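Local structure of Crh-like protein 5 (Neosartorya fumigata, 6IBU) at residues A[176-181]-A[240-245]. The protein cleaves chitin and transfers the released chains to beta-1,6-glucan or to other chitin, cross-linking polysaccharides of the fungal cell wall and septa. Residues are numbered along the deposited sequence; the frame is centred on the assembly and turned at random.
Sequences QTPMRL and QSIKFD
Residues 176-178, the loop that leads into strand 179-187, run past the start of strand 242-243 without any hydrogen bond between them, with the closest CA atoms those of Thr-177 and Ile-242, 7.2 Å apart. Strand 179-187 is an inner strand of one of the antiparallel sheets of the GH16 beta-sandwich (jelly roll) domain, whereas 242-243, at the C-terminal end of the chain, is an outermost strand of a small three-stranded sheet; the contact packs that sheet against the end of the sandwich. Pro-178 and Ile-242 supply most of it, both buried, the CG-CD side of the proline ring facing the isoleucine. The CD1 methyl of Ile-242 lies 3.7 Å from CD of Pro-178, and the second branch follows alongside, with CG2 of Ile-242 3.9 Å from CG of Pro-178. Two neighbouring carbons of the proline ring thus sit against the two branches of the isoleucine, which is turned so that CG1 lies beside its own backbone N (chi1 -56°). Tyr-230 of the middle strand 229-232 touches both side chains. Thr-177 adds its methyl more loosely, CG2 standing 4.4 Å from CD1 of Ile-242, while its OG1 is hydrogen-bonded to Asp-97 and Asp-95, its side chain about 9 Å from that of Glu-98, the probable nucleophile. At the N-terminal ends of both segments, the amides of Gln-176 and Gln-240 approach each other only through their oxygens, with the amide planes 29° apart, and form no bond. Gln-176, extended beyond CG, instead spans the junction: its NE2 binds the carbonyl oxygen of Phe-174, and its OE1 accepts the backbone N-H of Trp-239, just ahead of the second segment. That same OE1 of Gln-176 remains 4.0 Å from OE1 of Gln-240.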
loop_
_atom_site.group_PDB
_atom_site.type_symbol
_atom_site.label_atom_id
_atom_site.label_comp_id
_atom_site.label_asym_id
_atom_site.label_seq_id
_atom_site.Cartn_x
_atom_site.Cartn_y
_atom_site.Cartn_z
ATOM N N GLN A 176 -7.431 -10.414 5.436
ATOM C CA GLN A 176 -8.704 -10.382 6.192
ATOM C C GLN A 176 -8.467 -9.944 7.627
ATOM O O GLN A 176 -9.282 -10.285 8.472
ATOM C CB GLN A 176 -9.379 -11.752 6.185
ATOM C CG GLN A 176 -8.535 -12.857 6.805
ATOM C CD GLN A 176 -9.192 -14.201 6.585
ATOM O OE1 GLN A 176 -10.138 -14.573 7.283
ATOM N NE2 GLN A 176 -8.701 -14.941 5.607
ATOM N N THR A 177 -7.402 -9.205 7.886
ATOM C CA THR A 177 -7.137 -8.631 9.220
ATOM C C THR A 177 -7.049 -7.124 9.045
ATOM O O THR A 177 -6.878 -6.657 7.934
ATOM C CB THR A 177 -5.883 -9.254 9.820
ATOM O OG1 THR A 177 -4.811 -9.104 8.892
ATOM C CG2 THR A 177 -6.074 -10.714 10.153
ATOM N N PRO A 178 -7.174 -6.339 10.131
ATOM C CA PRO A 178 -7.246 -4.889 10.009
ATOM C C PRO A 178 -5.922 -4.413 9.406
ATOM O O PRO A 178 -4.871 -4.862 9.823
ATOM C CB PRO A 178 -7.406 -4.371 11.442
ATOM C CG PRO A 178 -7.752 -5.624 12.264
ATOM C CD PRO A 178 -7.155 -6.796 11.527
ATOM N N MET A 179 -6.011 -3.492 8.467
ATOM C CA MET A 179 -4.833 -3.052 7.705
ATOM C C MET A 179 -4.691 -1.546 7.792
ATOM O O MET A 179 -5.687 -0.861 7.909
ATOM C CB MET A 179 -4.945 -3.477 6.240
ATOM C CG MET A 179 -4.692 -4.950 6.077
ATOM S SD MET A 179 -4.456 -5.476 4.385
ATOM C CE MET A 179 -6.068 -5.148 3.690
ATOM N N ARG A 180 -3.456 -1.078 7.703
ATOM C CA ARG A 180 -3.189 0.364 7.602
ATOM C C ARG A 180 -2.713 0.651 6.181
ATOM O O ARG A 180 -2.400 -0.280 5.438
ATOM C CB ARG A 180 -2.255 0.788 8.728
ATOM C CG ARG A 180 -0.824 0.314 8.600
ATOM C CD ARG A 180 0.059 1.385 9.177
ATOM N NE ARG A 180 0.579 0.964 10.461
ATOM C CZ ARG A 180 0.721 1.727 11.543
ATOM N NH1 ARG A 180 0.394 3.012 11.540
ATOM N NH2 ARG A 180 1.204 1.180 12.641
ATOM N N LEU A 181 -2.789 1.910 5.778
ATOM C CA LEU A 181 -2.364 2.336 4.433
ATOM C C LEU A 181 -0.951 2.911 4.546
ATOM O O LEU A 181 -0.729 3.777 5.386
ATOM C CB LEU A 181 -3.402 3.341 3.931
ATOM C CG LEU A 181 -3.129 3.994 2.585
ATOM C CD1 LEU A 181 -3.040 2.965 1.463
ATOM C CD2 LEU A 181 -4.218 5.021 2.308
ATOM N N GLN A 240 -12.706 -13.554 11.554
ATOM C CA GLN A 240 -13.624 -13.999 12.633
ATOM C C GLN A 240 -12.949 -13.814 13.987
ATOM O O GLN A 240 -13.676 -13.592 14.945
ATOM C CB GLN A 240 -14.061 -15.446 12.430
ATOM C CG GLN A 240 -14.969 -15.645 11.213
ATOM C CD GLN A 240 -14.215 -16.067 9.975
ATOM O OE1 GLN A 240 -13.068 -15.682 9.765
ATOM N NE2 GLN A 240 -14.859 -16.864 9.131
ATOM N N SER A 241 -11.621 -13.824 14.049
ATOM C CA SER A 241 -10.875 -13.660 15.317
ATOM C C SER A 241 -10.795 -12.183 15.722
ATOM O O SER A 241 -10.369 -11.931 16.858
ATOM C CB SER A 241 -9.511 -14.279 15.232
ATOM O OG SER A 241 -8.625 -13.497 14.450
ATOM N N ILE A 242 -11.210 -11.226 14.885
ATOM C CA ILE A 242 -10.986 -9.780 15.193
ATOM C C ILE A 242 -12.130 -9.273 16.079
ATOM O O ILE A 242 -13.264 -9.279 15.638
ATOM C CB ILE A 242 -10.809 -8.938 13.915
ATOM C CG1 ILE A 242 -9.679 -9.449 13.018
ATOM C CG2 ILE A 242 -10.617 -7.476 14.253
ATOM C CD1 ILE A 242 -8.346 -9.581 13.698
ATOM N N LYS A 243 -11.806 -8.846 17.295
ATOM C CA LYS A 243 -12.763 -8.273 18.271
ATOM C C LYS A 243 -12.716 -6.747 18.194
ATOM O O LYS A 243 -11.610 -6.186 18.080
ATOM C CB LYS A 243 -12.429 -8.733 19.699
ATOM C CG LYS A 243 -12.515 -10.235 19.939
ATOM C CD LYS A 243 -13.803 -10.904 19.420
ATOM C CE LYS A 243 -14.237 -12.101 20.251
ATOM N NZ LYS A 243 -15.090 -13.026 19.471
ATOM N N PHE A 244 -13.886 -6.111 18.267
ATOM C CA PHE A 244 -14.026 -4.640 18.360
ATOM C C PHE A 244 -15.426 -4.258 18.857
ATOM O O PHE A 244 -16.399 -5.010 18.637
ATOM C CB PHE A 244 -13.705 -4.014 17.005
ATOM C CG PHE A 244 -14.547 -4.518 15.867
ATOM C CD1 PHE A 244 -14.192 -5.673 15.198
ATOM C CD2 PHE A 244 -15.682 -3.835 15.462
ATOM C CE1 PHE A 244 -14.971 -6.150 14.158
ATOM C CE2 PHE A 244 -16.447 -4.307 14.408
ATOM C CZ PHE A 244 -16.091 -5.467 13.763
ATOM N N ASP A 245 -15.504 -3.101 19.522
ATOM C CA ASP A 245 -16.740 -2.524 20.117
ATOM C C ASP A 245 -17.437 -1.668 19.047
ATOM O O ASP A 245 -17.972 -2.246 18.106
ATOM C CB ASP A 245 -16.395 -1.772 21.414
ATOM C CG ASP A 245 -17.451 -0.794 21.898
ATOM O OD1 ASP A 245 -18.657 -1.054 21.656
ATOM O OD2 ASP A 245 -17.055 0.226 22.518
#